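Local coordinates for protein carbohydrate oxidase (Microdochium nivale, PDB 3RJA) that oxidises the C1 hydroxyl of mono-, oligo- and polysaccharides to lactones with the help of FAD, reducing molecular oxygen to hydrogen peroxide, at residues 141-146 / 425-430; 319-324 / 387-392. All blocks are in the same frame, centred on the assembly; numbering follows the deposited sequence.

Interaction 1 (141-146 / 425-430); sequences FAHGGF and YINYAD. With FAD (flavin-adenine dinucleotide), chain B.
His143, just past helix 137-142, lays CB 3.4 Å from Asn427 OD1, the oxygen that takes the ribityl O4' hydroxyl of FAD, and its CD2 meets the CG2 branch of Ile426 at 3.7 Å. The imidazole and the Asn427 amide stand nearly perpendicular, their planes 80° apart. Both ring nitrogens are engaged, ND1 with Gly139 O and NE2 with Ser192 OG, which fixes the ring with CE1 beside the ribose oxygen O4B of FAD. Gly144 and Gly145 carry the chain past the Tyr425 phenol with backbone angles that favour glycine, and Gly145 N donates to Tyr425 OH (3.0 Å). That hydroxyl also accepts from Asn427 ND2, lying close to the amide plane with an N-H...O angle of 164°. Tyr425 OH in turn donates to FAD O2 at 2.6 Å. Phe146 grips the pyrimidine edge with its backbone: N reaches FAD O2 at 2.9 Å, while O accepts from FAD N3 at 2.6 Å. With Tyr425 OH and Phe146 N both directed at O2, negative charge on the N1-C2=O2 side of the reduced flavin would probably be stabilised. The arrangement is the flavin site of an FAD-linked oxidase with a berberine-like region, built jointly by that region and the FAD-binding one.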
ATOM      1  N   PHE A 141       3.676   3.582   4.034  1.00  9.51           N
ATOM      2  CA  PHE A 141       5.106   3.836   3.842  1.00 10.12           C
ATOM      3  C   PHE A 141       5.977   2.658   4.317  1.00 10.48           C
ATOM      4  O   PHE A 141       7.039   2.414   3.765  1.00 11.66           O
ATOM      5  CB  PHE A 141       5.528   5.128   4.569  1.00 10.35           C
ATOM      6  CG  PHE A 141       5.135   6.418   3.859  1.00 10.10           C
ATOM      7  CD1 PHE A 141       3.786   6.740   3.599  1.00  9.68           C
ATOM      8  CD2 PHE A 141       6.127   7.328   3.475  1.00 10.56           C
ATOM      9  CE1 PHE A 141       3.450   7.942   2.969  1.00 10.00           C
ATOM     10  CE2 PHE A 141       5.810   8.530   2.837  1.00  9.83           C
ATOM     11  CZ  PHE A 141       4.453   8.848   2.598  1.00 10.01           C
ATOM     12  N   ALA A 142       5.535   1.936   5.348  1.00 10.58           N
ATOM     13  CA  ALA A 142       6.369   0.866   5.916  1.00 10.04           C
ATOM     14  C   ALA A 142       6.559  -0.303   4.949  1.00 10.35           C
ATOM     15  O   ALA A 142       7.450  -1.149   5.163  1.00 10.03           O
ATOM     16  CB  ALA A 142       5.778   0.364   7.245  1.00  8.45           C
ATOM     17  N   HIS A 143       5.684  -0.386   3.935  1.00  9.92           N
ATOM     18  CA  HIS A 143       5.651  -1.561   3.065  1.00 10.70           C
ATOM     19  C   HIS A 143       5.777  -1.213   1.583  1.00 10.64           C
ATOM     20  O   HIS A 143       5.639  -2.084   0.744  1.00 10.95           O
ATOM     21  CB  HIS A 143       4.407  -2.443   3.334  1.00 10.47           C
ATOM     22  CG  HIS A 143       4.247  -2.830   4.778  1.00 10.61           C
ATOM     23  ND1 HIS A 143       3.418  -2.143   5.654  1.00 11.29           N
ATOM     24  CD2 HIS A 143       4.868  -3.785   5.516  1.00 10.21           C
ATOM     25  CE1 HIS A 143       3.506  -2.692   6.857  1.00 10.65           C
ATOM     26  NE2 HIS A 143       4.397  -3.676   6.803  1.00 10.51           N
ATOM     27  N   GLY A 144       6.097   0.043   1.277  1.00 10.57           N
ATOM     28  CA  GLY A 144       6.253   0.481  -0.121  1.00 11.58           C
ATOM     29  C   GLY A 144       5.474   1.765  -0.415  1.00 11.29           C
ATOM     30  O   GLY A 144       5.960   2.867  -0.120  1.00 10.34           O
ATOM     31  N   GLY A 145       4.283   1.607  -1.007  1.00 10.56           N
ATOM     32  CA  GLY A 145       3.376   2.710  -1.307  1.00 10.17           C
ATOM     33  C   GLY A 145       3.484   3.172  -2.745  1.00 11.21           C
ATOM     34  O   GLY A 145       4.416   3.933  -3.103  1.00 11.60           O
ATOM     35  N   PHE A 146       2.541   2.743  -3.576  1.00  9.98           N
ATOM     36  CA  PHE A 146       2.613   3.004  -5.003  1.00 11.23           C
ATOM     37  C   PHE A 146       1.445   3.883  -5.466  1.00 11.84           C
ATOM     38  O   PHE A 146       0.300   3.649  -5.064  1.00 12.21           O
ATOM     39  CB  PHE A 146       2.611   1.665  -5.790  1.00 11.14           C
ATOM     40  CG  PHE A 146       2.775   1.850  -7.282  1.00 11.89           C
ATOM     41  CD1 PHE A 146       4.055   1.878  -7.854  1.00 11.39           C
ATOM     42  CD2 PHE A 146       1.663   2.040  -8.111  1.00 11.83           C
ATOM     43  CE1 PHE A 146       4.217   2.040  -9.226  1.00 11.27           C
ATOM     44  CE2 PHE A 146       1.807   2.250  -9.472  1.00 11.41           C
ATOM     45  CZ  PHE A 146       3.105   2.229 -10.039  1.00 12.27           C
ATOM     46  N   TYR A 425       2.398  -8.489  -2.877  1.00 11.72           N
ATOM     47  CA  TYR A 425       2.626  -7.177  -2.219  1.00 11.10           C
ATOM     48  C   TYR A 425       1.797  -7.068  -0.941  1.00 11.24           C
ATOM     49  O   TYR A 425       0.558  -7.033  -1.002  1.00 12.28           O
ATOM     50  CB  TYR A 425       2.255  -6.098  -3.237  1.00 10.88           C
ATOM     51  CG  TYR A 425       2.318  -4.625  -2.849  1.00 11.43           C
ATOM     52  CD1 TYR A 425       3.462  -4.059  -2.287  1.00 11.73           C
ATOM     53  CD2 TYR A 425       1.256  -3.781  -3.153  1.00 11.14           C
ATOM     54  CE1 TYR A 425       3.504  -2.676  -1.987  1.00 11.84           C
ATOM     55  CE2 TYR A 425       1.293  -2.419  -2.882  1.00 11.09           C
ATOM     56  CZ  TYR A 425       2.431  -1.869  -2.299  1.00 11.79           C
ATOM     57  OH  TYR A 425       2.465  -0.503  -1.998  1.00 12.19           O
ATOM     58  N   ILE A 426       2.467  -7.034   0.223  1.00 10.65           N
ATOM     59  CA  ILE A 426       1.759  -7.025   1.515  1.00  9.52           C
ATOM     60  C   ILE A 426       0.930  -5.728   1.751  1.00  9.80           C
ATOM     61  O   ILE A 426       0.115  -5.690   2.667  1.00 10.01           O
ATOM     62  CB  ILE A 426       2.746  -7.268   2.697  1.00  9.47           C
ATOM     63  CG1 ILE A 426       1.977  -7.689   3.988  1.00  9.58           C
ATOM     64  CG2 ILE A 426       3.645  -6.039   2.891  1.00  8.45           C
ATOM     65  CD1 ILE A 426       2.889  -7.993   5.184  1.00  9.18           C
ATOM     66  N   ASN A 427       1.126  -4.657   0.961  1.00  9.83           N
ATOM     67  CA  ASN A 427       0.130  -3.533   1.045  1.00 10.06           C
ATOM     68  C   ASN A 427      -1.241  -3.903   0.426  1.00 10.25           C
ATOM     69  O   ASN A 427      -2.250  -3.228   0.668  1.00  9.55           O
ATOM     70  CB  ASN A 427       0.655  -2.212   0.483  1.00  9.40           C
ATOM     71  CG  ASN A 427       1.349  -1.357   1.548  1.00  9.82           C
ATOM     72  OD1 ASN A 427       1.196  -1.587   2.770  1.00 10.19           O
ATOM     73  ND2 ASN A 427       2.135  -0.387   1.095  1.00  9.21           N
ATOM     74  N   TYR A 428      -1.268  -5.008  -0.318  1.00 10.21           N
ATOM     75  CA  TYR A 428      -2.528  -5.635  -0.687  1.00 11.30           C
ATOM     76  C   TYR A 428      -2.641  -6.961   0.070  1.00 12.62           C
ATOM     77  O   TYR A 428      -2.676  -8.047  -0.533  1.00 12.32           O
ATOM     78  CB  TYR A 428      -2.607  -5.842  -2.198  1.00 11.46           C
ATOM     79  CG  TYR A 428      -2.479  -4.592  -3.032  1.00 12.29           C
ATOM     80  CD1 TYR A 428      -2.899  -3.352  -2.527  1.00 13.16           C
ATOM     81  CD2 TYR A 428      -1.996  -4.647  -4.358  1.00 13.25           C
ATOM     82  CE1 TYR A 428      -2.816  -2.197  -3.275  1.00 14.96           C
ATOM     83  CE2 TYR A 428      -1.893  -3.464  -5.127  1.00 15.95           C
ATOM     84  CZ  TYR A 428      -2.320  -2.245  -4.560  1.00 16.51           C
ATOM     85  OH  TYR A 428      -2.276  -1.056  -5.249  1.00 21.12           O
ATOM     86  N   ALA A 429      -2.631  -6.860   1.408  1.00 13.14           N
ATOM     87  CA  ALA A 429      -2.475  -8.037   2.284  1.00 11.97           C
ATOM     88  C   ALA A 429      -3.566  -9.102   2.055  1.00 12.08           C
ATOM     89  O   ALA A 429      -4.780  -8.808   2.059  1.00 10.54           O
ATOM     90  CB  ALA A 429      -2.468  -7.619   3.752  1.00 12.14           C
ATOM     91  N   ASP A 430      -3.121 -10.345   1.912  1.00 11.45           N
ATOM     92  CA  ASP A 430      -4.036 -11.428   1.596  1.00 11.58           C
ATOM     93  C   ASP A 430      -3.872 -12.442   2.707  1.00 11.05           C
ATOM     94  O   ASP A 430      -2.885 -13.186   2.725  1.00 10.58           O
ATOM     95  CB  ASP A 430      -3.678 -12.000   0.206  1.00 12.14           C
ATOM     96  CG  ASP A 430      -4.394 -13.300  -0.110  1.00 11.58           C
ATOM     97  OD1 ASP A 430      -5.221 -13.770   0.702  1.00 11.25           O
ATOM     98  OD2 ASP A 430      -4.133 -13.813  -1.202  1.00 12.92           O
TER
HETATM   99  PA  FAD B 501      -3.140  -0.265   9.065  1.00  9.18           P
HETATM  100  O1A FAD B 501      -3.371   0.722  10.177  1.00  9.44           O
HETATM  101  O2A FAD B 501      -4.211  -1.315   8.915  1.00  8.50           O
HETATM  102  O5B FAD B 501      -1.731  -0.994   9.302  1.00  9.51           O
HETATM  103  C5B FAD B 501      -1.159  -1.778   8.261  1.00  8.98           C
HETATM  104  C4B FAD B 501       0.038  -2.556   8.834  1.00  9.00           C
HETATM  105  O4B FAD B 501       1.052  -1.639   9.248  1.00  8.24           O
HETATM  106  C3B FAD B 501      -0.323  -3.385  10.065  1.00  9.12           C
HETATM  107  O3B FAD B 501       0.563  -4.505  10.138  1.00 11.12           O
HETATM  108  C2B FAD B 501       0.025  -2.420  11.193  1.00  9.41           C
HETATM  109  O2B FAD B 501       0.254  -2.994  12.459  1.00  8.87           O
HETATM  110  C1B FAD B 501       1.279  -1.772  10.625  1.00  9.05           C
HETATM  111  N9A FAD B 501       1.470  -0.446  11.205  1.00  9.38           N
HETATM  112  C8A FAD B 501       0.537   0.578  11.334  1.00  9.97           C
HETATM  113  N7A FAD B 501       1.169   1.622  11.934  1.00 10.42           N
HETATM  114  C5A FAD B 501       2.452   1.291  12.153  1.00  9.47           C
HETATM  115  C6A FAD B 501       3.511   1.992  12.738  1.00 10.31           C
HETATM  116  N6A FAD B 501       3.344   3.256  13.186  1.00  9.02           N
HETATM  117  N1A FAD B 501       4.743   1.364  12.807  1.00  9.14           N
HETATM  118  C2A FAD B 501       4.906   0.059  12.353  1.00  9.90           C
HETATM  119  N3A FAD B 501       3.853  -0.651  11.812  1.00  9.60           N
HETATM  120  C4A FAD B 501       2.649  -0.020  11.709  1.00  9.58           C
HETATM  121  N1  FAD B 501      -1.644   0.809  -1.642  1.00 15.10           N
HETATM  122  C2  FAD B 501      -0.737   1.342  -2.565  1.00 16.31           C
HETATM  123  O2  FAD B 501       0.453   1.004  -2.576  1.00 12.78           O
HETATM  124  N3  FAD B 501      -1.214   2.320  -3.433  1.00 16.29           N
HETATM  125  C4  FAD B 501      -2.475   2.885  -3.383  1.00 16.18           C
HETATM  126  O4  FAD B 501      -2.785   3.843  -4.126  1.00 16.32           O
HETATM  127  C4X FAD B 501      -3.424   2.245  -2.420  1.00 14.93           C
HETATM  128  N5  FAD B 501      -4.661   2.698  -2.310  1.00 15.77           N
HETATM  129  C5X FAD B 501      -5.527   2.206  -1.361  1.00 13.64           C
HETATM  130  C6  FAD B 501      -6.819   2.768  -1.195  1.00 13.59           C
HETATM  131  C7  FAD B 501      -7.644   2.373  -0.159  1.00 11.50           C
HETATM  132  C7M FAD B 501      -9.053   2.979   0.003  1.00 11.85           C
HETATM  133  C8  FAD B 501      -7.134   1.487   0.820  1.00 11.94           C
HETATM  134  C8M FAD B 501      -7.989   1.042   1.989  1.00 10.63           C
HETATM  135  C9  FAD B 501      -5.902   0.877   0.637  1.00 12.62           C
HETATM  136  C9A FAD B 501      -5.064   1.240  -0.437  1.00 13.63           C
HETATM  137  N10 FAD B 501      -3.745   0.744  -0.571  1.00 14.02           N
HETATM  138  C10 FAD B 501      -2.929   1.164  -1.610  1.00 14.89           C
HETATM  139  C1' FAD B 501      -3.253  -0.293   0.394  1.00 13.44           C
HETATM  140  C2' FAD B 501      -2.460   0.357   1.520  1.00 12.43           C
HETATM  141  O2' FAD B 501      -1.187   0.755   1.027  1.00 13.88           O
HETATM  142  C3' FAD B 501      -2.242  -0.637   2.638  1.00 11.71           C
HETATM  143  O3' FAD B 501      -3.476  -1.189   3.046  1.00 11.43           O
HETATM  144  C4' FAD B 501      -1.526   0.053   3.811  1.00 11.75           C
HETATM  145  O4' FAD B 501      -0.816  -0.903   4.537  1.00 10.13           O
HETATM  146  C5' FAD B 501      -2.507   0.815   4.705  1.00 10.36           C
HETATM  147  O5' FAD B 501      -1.805   1.447   5.740  1.00 11.29           O
HETATM  148  P   FAD B 501      -2.611   1.854   7.091  1.00 10.43           P
HETATM  149  O1P FAD B 501      -1.712   2.606   8.027  1.00 10.64           O
HETATM  150  O2P FAD B 501      -3.876   2.628   6.714  1.00  9.59           O
HETATM  151  O3P FAD B 501      -3.019   0.394   7.601  1.00  9.17           O

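Interaction 2 (319-324 / 387-392). With ABL ((2R,3R,4R,5R)-4,5-dihydroxy-2-(hydroxymethyl)-6-oxopiperidin-3-yl beta-D-glucopyranoside), chain G.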
ATOM      1  N   PHE A 319     -14.920  -7.209   1.478  1.00 12.80           N
ATOM      2  CA  PHE A 319     -14.211  -7.659   0.287  1.00 12.91           C
ATOM      3  C   PHE A 319     -13.088  -8.651   0.534  1.00 14.07           C
ATOM      4  O   PHE A 319     -12.704  -8.935   1.682  1.00 14.04           O
ATOM      5  CB  PHE A 319     -13.630  -6.417  -0.449  1.00 13.39           C
ATOM      6  CG  PHE A 319     -12.465  -5.753   0.300  1.00 13.40           C
ATOM      7  CD1 PHE A 319     -12.702  -4.800   1.288  1.00 12.71           C
ATOM      8  CD2 PHE A 319     -11.149  -6.096   0.004  1.00 12.80           C
ATOM      9  CE1 PHE A 319     -11.630  -4.198   1.969  1.00 13.86           C
ATOM     10  CE2 PHE A 319     -10.066  -5.495   0.678  1.00 13.24           C
ATOM     11  CZ  PHE A 319     -10.298  -4.562   1.647  1.00 13.19           C
ATOM     12  N   TYR A 320     -12.572  -9.170  -0.577  1.00 12.88           N
ATOM     13  CA  TYR A 320     -11.386  -9.977  -0.596  1.00 12.82           C
ATOM     14  C   TYR A 320     -10.492  -9.425  -1.704  1.00 12.81           C
ATOM     15  O   TYR A 320     -10.989  -8.892  -2.715  1.00 13.07           O
ATOM     16  CB  TYR A 320     -11.721 -11.437  -0.889  1.00 13.38           C
ATOM     17  CG  TYR A 320     -10.500 -12.340  -0.881  1.00 13.37           C
ATOM     18  CD1 TYR A 320      -9.640 -12.392   0.232  1.00 13.23           C
ATOM     19  CD2 TYR A 320     -10.210 -13.147  -1.966  1.00 13.38           C
ATOM     20  CE1 TYR A 320      -8.533 -13.224   0.254  1.00 12.26           C
ATOM     21  CE2 TYR A 320      -9.110 -13.983  -1.960  1.00 12.70           C
ATOM     22  CZ  TYR A 320      -8.271 -14.018  -0.854  1.00 13.13           C
ATOM     23  OH  TYR A 320      -7.168 -14.850  -0.878  1.00 11.57           O
ATOM     24  N   ALA A 321      -9.182  -9.539  -1.512  1.00 11.25           N
ATOM     25  CA  ALA A 321      -8.223  -8.995  -2.466  1.00 10.83           C
ATOM     26  C   ALA A 321      -6.973  -9.896  -2.528  1.00 11.50           C
ATOM     27  O   ALA A 321      -6.653 -10.627  -1.563  1.00 12.10           O
ATOM     28  CB  ALA A 321      -7.843  -7.557  -2.064  1.00  8.76           C
ATOM     29  N   LYS A 322      -6.266  -9.826  -3.653  1.00 11.36           N
ATOM     30  CA  LYS A 322      -5.052 -10.590  -3.863  1.00 11.23           C
ATOM     31  C   LYS A 322      -4.115  -9.726  -4.677  1.00 11.26           C
ATOM     32  O   LYS A 322      -4.543  -8.722  -5.239  1.00 10.55           O
ATOM     33  CB  LYS A 322      -5.343 -11.898  -4.609  1.00 11.23           C
ATOM     34  CG  LYS A 322      -6.115 -12.942  -3.803  1.00 10.97           C
ATOM     35  CD  LYS A 322      -6.157 -14.347  -4.516  1.00 10.88           C
ATOM     36  CE  LYS A 322      -4.921 -15.234  -4.223  1.00 10.62           C
ATOM     37  NZ  LYS A 322      -5.051 -15.825  -2.833  1.00 10.47           N
ATOM     38  N   SER A 323      -2.857 -10.141  -4.786  1.00 12.09           N
ATOM     39  CA  SER A 323      -1.890  -9.389  -5.573  1.00 13.09           C
ATOM     40  C   SER A 323      -0.885 -10.302  -6.268  1.00 12.95           C
ATOM     41  O   SER A 323      -0.788 -11.481  -5.959  1.00 11.35           O
ATOM     42  CB  SER A 323      -1.135  -8.361  -4.692  1.00 13.71           C
ATOM     43  OG  SER A 323      -0.149  -9.003  -3.869  1.00 15.14           O
ATOM     44  N   LEU A 324      -0.141  -9.706  -7.201  1.00 13.10           N
ATOM     45  CA  LEU A 324       1.020 -10.305  -7.854  1.00 12.65           C
ATOM     46  C   LEU A 324       1.966  -9.200  -8.234  1.00 13.00           C
ATOM     47  O   LEU A 324       1.527  -8.102  -8.630  1.00 12.84           O
ATOM     48  CB  LEU A 324       0.623 -11.059  -9.130  1.00 12.24           C
ATOM     49  CG  LEU A 324      -0.018 -12.442  -8.929  1.00 13.06           C
ATOM     50  CD1 LEU A 324      -0.493 -13.024 -10.277  1.00 12.23           C
ATOM     51  CD2 LEU A 324       0.954 -13.405  -8.197  1.00 12.40           C
ATOM     52  N   GLN A 387      -3.206  -5.736  -8.767  1.00 10.81           N
ATOM     53  CA  GLN A 387      -4.223  -5.863  -7.739  1.00 10.49           C
ATOM     54  C   GLN A 387      -5.484  -6.532  -8.295  1.00 11.78           C
ATOM     55  O   GLN A 387      -5.948  -6.191  -9.401  1.00 12.22           O
ATOM     56  CB  GLN A 387      -4.566  -4.496  -7.114  1.00 11.07           C
ATOM     57  CG  GLN A 387      -5.611  -4.648  -5.974  1.00 10.91           C
ATOM     58  CD  GLN A 387      -5.827  -3.403  -5.138  1.00 12.26           C
ATOM     59  OE1 GLN A 387      -6.270  -3.499  -3.985  1.00 12.59           O
ATOM     60  NE2 GLN A 387      -5.561  -2.213  -5.724  1.00 11.70           N
ATOM     61  N   PHE A 388      -6.008  -7.486  -7.512  1.00 11.95           N
ATOM     62  CA  PHE A 388      -7.258  -8.193  -7.745  1.00 12.55           C
ATOM     63  C   PHE A 388      -8.143  -7.887  -6.545  1.00 12.87           C
ATOM     64  O   PHE A 388      -7.706  -8.042  -5.403  1.00 14.14           O
ATOM     65  CB  PHE A 388      -7.024  -9.714  -7.747  1.00 13.44           C
ATOM     66  CG  PHE A 388      -6.145 -10.222  -8.864  1.00 13.40           C
ATOM     67  CD1 PHE A 388      -6.679 -10.496 -10.132  1.00 14.74           C
ATOM     68  CD2 PHE A 388      -4.808 -10.471  -8.631  1.00 13.58           C
ATOM     69  CE1 PHE A 388      -5.870 -10.988 -11.159  1.00 15.31           C
ATOM     70  CE2 PHE A 388      -3.981 -10.966  -9.639  1.00 15.39           C
ATOM     71  CZ  PHE A 388      -4.513 -11.230 -10.913  1.00 14.81           C
ATOM     72  N   TYR A 389      -9.378  -7.462  -6.789  1.00 12.87           N
ATOM     73  CA  TYR A 389     -10.273  -6.939  -5.716  1.00 13.34           C
ATOM     74  C   TYR A 389     -11.699  -7.433  -5.986  1.00 13.45           C
ATOM     75  O   TYR A 389     -12.171  -7.324  -7.110  1.00 13.50           O
ATOM     76  CB  TYR A 389     -10.281  -5.424  -5.750  1.00 11.85           C
ATOM     77  CG  TYR A 389     -10.631  -4.694  -4.459  1.00 13.09           C
ATOM     78  CD1 TYR A 389      -9.634  -4.332  -3.556  1.00 13.51           C
ATOM     79  CD2 TYR A 389     -11.948  -4.300  -4.170  1.00 14.04           C
ATOM     80  CE1 TYR A 389      -9.919  -3.626  -2.399  1.00 14.07           C
ATOM     81  CE2 TYR A 389     -12.239  -3.571  -2.997  1.00 13.45           C
ATOM     82  CZ  TYR A 389     -11.204  -3.247  -2.127  1.00 14.22           C
ATOM     83  OH  TYR A 389     -11.441  -2.549  -0.964  1.00 15.93           O
ATOM     84  N   ASP A 390     -12.351  -7.952  -4.950  1.00 12.96           N
ATOM     85  CA  ASP A 390     -13.622  -8.654  -5.040  1.00 13.50           C
ATOM     86  C   ASP A 390     -14.551  -8.136  -3.928  1.00 13.47           C
ATOM     87  O   ASP A 390     -14.421  -8.512  -2.763  1.00 12.75           O
ATOM     88  CB  ASP A 390     -13.344 -10.137  -4.863  1.00 13.83           C
ATOM     89  CG  ASP A 390     -14.550 -11.011  -5.128  1.00 15.99           C
ATOM     90  OD1 ASP A 390     -15.630 -10.460  -5.486  1.00 15.23           O
ATOM     91  OD2 ASP A 390     -14.404 -12.258  -4.942  1.00 14.59           O
ATOM     92  N   ARG A 391     -15.478  -7.262  -4.292  1.00 12.56           N
ATOM     93  CA  ARG A 391     -16.248  -6.537  -3.286  1.00 14.50           C
ATOM     94  C   ARG A 391     -17.790  -6.749  -3.303  1.00 14.91           C
ATOM     95  O   ARG A 391     -18.455  -6.460  -4.285  1.00 13.99           O
ATOM     96  CB  ARG A 391     -15.940  -5.036  -3.367  1.00 13.43           C
ATOM     97  CG  ARG A 391     -16.776  -4.222  -2.396  1.00 15.44           C
ATOM     98  CD  ARG A 391     -16.363  -2.775  -2.318  1.00 18.47           C
ATOM     99  NE  ARG A 391     -16.832  -1.939  -3.426  1.00 20.89           N
ATOM    100  CZ  ARG A 391     -16.093  -0.963  -3.999  1.00 25.80           C
ATOM    101  NH1 ARG A 391     -14.803  -0.725  -3.634  1.00 22.17           N
ATOM    102  NH2 ARG A 391     -16.625  -0.227  -4.972  1.00 21.97           N
ATOM    103  N   TYR A 392     -18.323  -7.204  -2.169  1.00 15.49           N
ATOM    104  CA  TYR A 392     -19.755  -7.298  -1.929  1.00 15.42           C
ATOM    105  C   TYR A 392     -20.271  -6.056  -1.188  1.00 17.45           C
ATOM    106  O   TYR A 392     -19.481  -5.241  -0.659  1.00 16.96           O
ATOM    107  CB  TYR A 392     -20.057  -8.554  -1.123  1.00 15.94           C
ATOM    108  CG  TYR A 392     -19.989  -9.835  -1.930  1.00 15.89           C
ATOM    109  CD1 TYR A 392     -18.756 -10.407  -2.263  1.00 15.32           C
ATOM    110  CD2 TYR A 392     -21.167 -10.473  -2.373  1.00 16.76           C
ATOM    111  CE1 TYR A 392     -18.679 -11.582  -2.993  1.00 15.78           C
ATOM    112  CE2 TYR A 392     -21.114 -11.645  -3.113  1.00 16.01           C
ATOM    113  CZ  TYR A 392     -19.876 -12.193  -3.425  1.00 16.66           C
ATOM    114  OH  TYR A 392     -19.813 -13.354  -4.134  1.00 17.46           O
TER
HETATM  115  C1A ABL G 604      -6.117   0.535  -4.181  1.00 42.43           C
HETATM  116  O1A ABL G 604      -4.941   0.220  -3.888  1.00 45.61           O
HETATM  117  C2A ABL G 604      -6.438   1.253  -5.509  1.00 42.65           C
HETATM  118  O2A ABL G 604      -5.334   2.105  -5.813  1.00 39.75           O
HETATM  119  C3A ABL G 604      -7.758   2.062  -5.471  1.00 38.30           C
HETATM  120  O3A ABL G 604      -8.085   2.394  -6.844  1.00 38.64           O
HETATM  121  C4A ABL G 604      -8.868   1.191  -4.914  1.00 40.88           C
HETATM  122  O1  ABL G 604     -10.140   1.887  -4.902  1.00 43.18           O
HETATM  123  C5A ABL G 604      -8.513   0.788  -3.441  1.00 40.31           C
HETATM  124  N5  ABL G 604      -7.137   0.234  -3.342  1.00 39.74           N
HETATM  125  C6A ABL G 604      -9.453  -0.311  -2.881  1.00 39.00           C
HETATM  126  O6A ABL G 604      -9.577  -0.282  -1.447  1.00 35.72           O
HETATM  127  C1  ABL G 604     -11.098   1.644  -5.972  1.00 45.15           C
HETATM  128  C2  ABL G 604     -12.538   1.945  -5.486  1.00 46.58           C
HETATM  129  O2  ABL G 604     -12.823   1.107  -4.359  1.00 51.76           O
HETATM  130  C3  ABL G 604     -13.522   1.709  -6.638  1.00 48.71           C
HETATM  131  O3  ABL G 604     -14.864   1.995  -6.246  1.00 50.06           O
HETATM  132  C4  ABL G 604     -13.073   2.559  -7.870  1.00 46.14           C
HETATM  133  O4  ABL G 604     -13.950   2.402  -8.976  1.00 48.59           O
HETATM  134  C5  ABL G 604     -11.646   2.173  -8.275  1.00 44.99           C
HETATM  135  O5  ABL G 604     -10.779   2.392  -7.135  1.00 45.16           O
HETATM  136  C6  ABL G 604     -11.155   2.938  -9.510  1.00 40.74           C
HETATM  137  O6  ABL G 604     -11.248   4.322  -9.400  1.00 36.37           O
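A chi1 of 70° sets Phe319 CG between its backbone N and carbonyl carbon, while Tyr389, its CG swung opposite the backbone N, brings its phenol over one face of the Phe319 ring. The two form an offset stack, centroids 4.5 Å apart and planes at 15°, in which Tyr389 OH sits over the centre of the Phe319 face. The overlap, with the bonds of its hydroxyl, probably helps hold the phenol in place; Tyr389 OH accepts from the O6A hydroxyl of the bound lactam analogue at 3.0 Å. Ala321 CB packs beside the same tyrosine, 4.0 Å from Tyr389 CD1. Gln387 and Arg391 flank Tyr389 on this face. The extended Gln387 chain brings NE2 to ABL O1A in a weak bond. Arg391, bent at chi3, binds the glucopyranosyl unit of ABL through NH1 to O2 (2.8 Å) and through NH2 to O3 (3.1 Å). Glu317 is a shared partner of Tyr389 OH and Arg391 NH1, and Tyr72 holds Gln387 OE1. On the other face the Phe388 ring turns an edge to Leu324 CD1, and the buried Lys322 ammonium meets Tyr320 OH. The backbones join as nearly antiparallel strands, and Tyr320-Asp390 and Lys322-Phe388 are the hydrogen-bonded pairs; Asp390 N sits nearly in line with the C=O bond of Tyr320, 2.8 Å from its O, although the N-H...O angle is bent to 140°. Such alternation, with sugar-binding side chains on one face and helix 403-414 covering the other, makes this the sheet floor of the oligosaccharide pocket.

How the interactions relate
The two contacts lie with their centres about 14 Å apart, interaction 1 near the centre of the chain and interaction 2 farther out in the eight-stranded antiparallel sheet. Along the sequence, 141-146 comes first, then 319-324, 387-392 and finally 425-430, so both strands of interaction 2 fall between the partners of interaction 1. Segment 425-430 follows edge strand 422-423, the sheet neighbour of strand 318-326, and ties the sites together: Asp430 binds Tyr320 OH and forms a salt bridge with Lys322, while Tyr428 packs on Gln387. One contact thus holds the flavin and the other the sugar analogue, with Tyr428 touching both ligands at the junction.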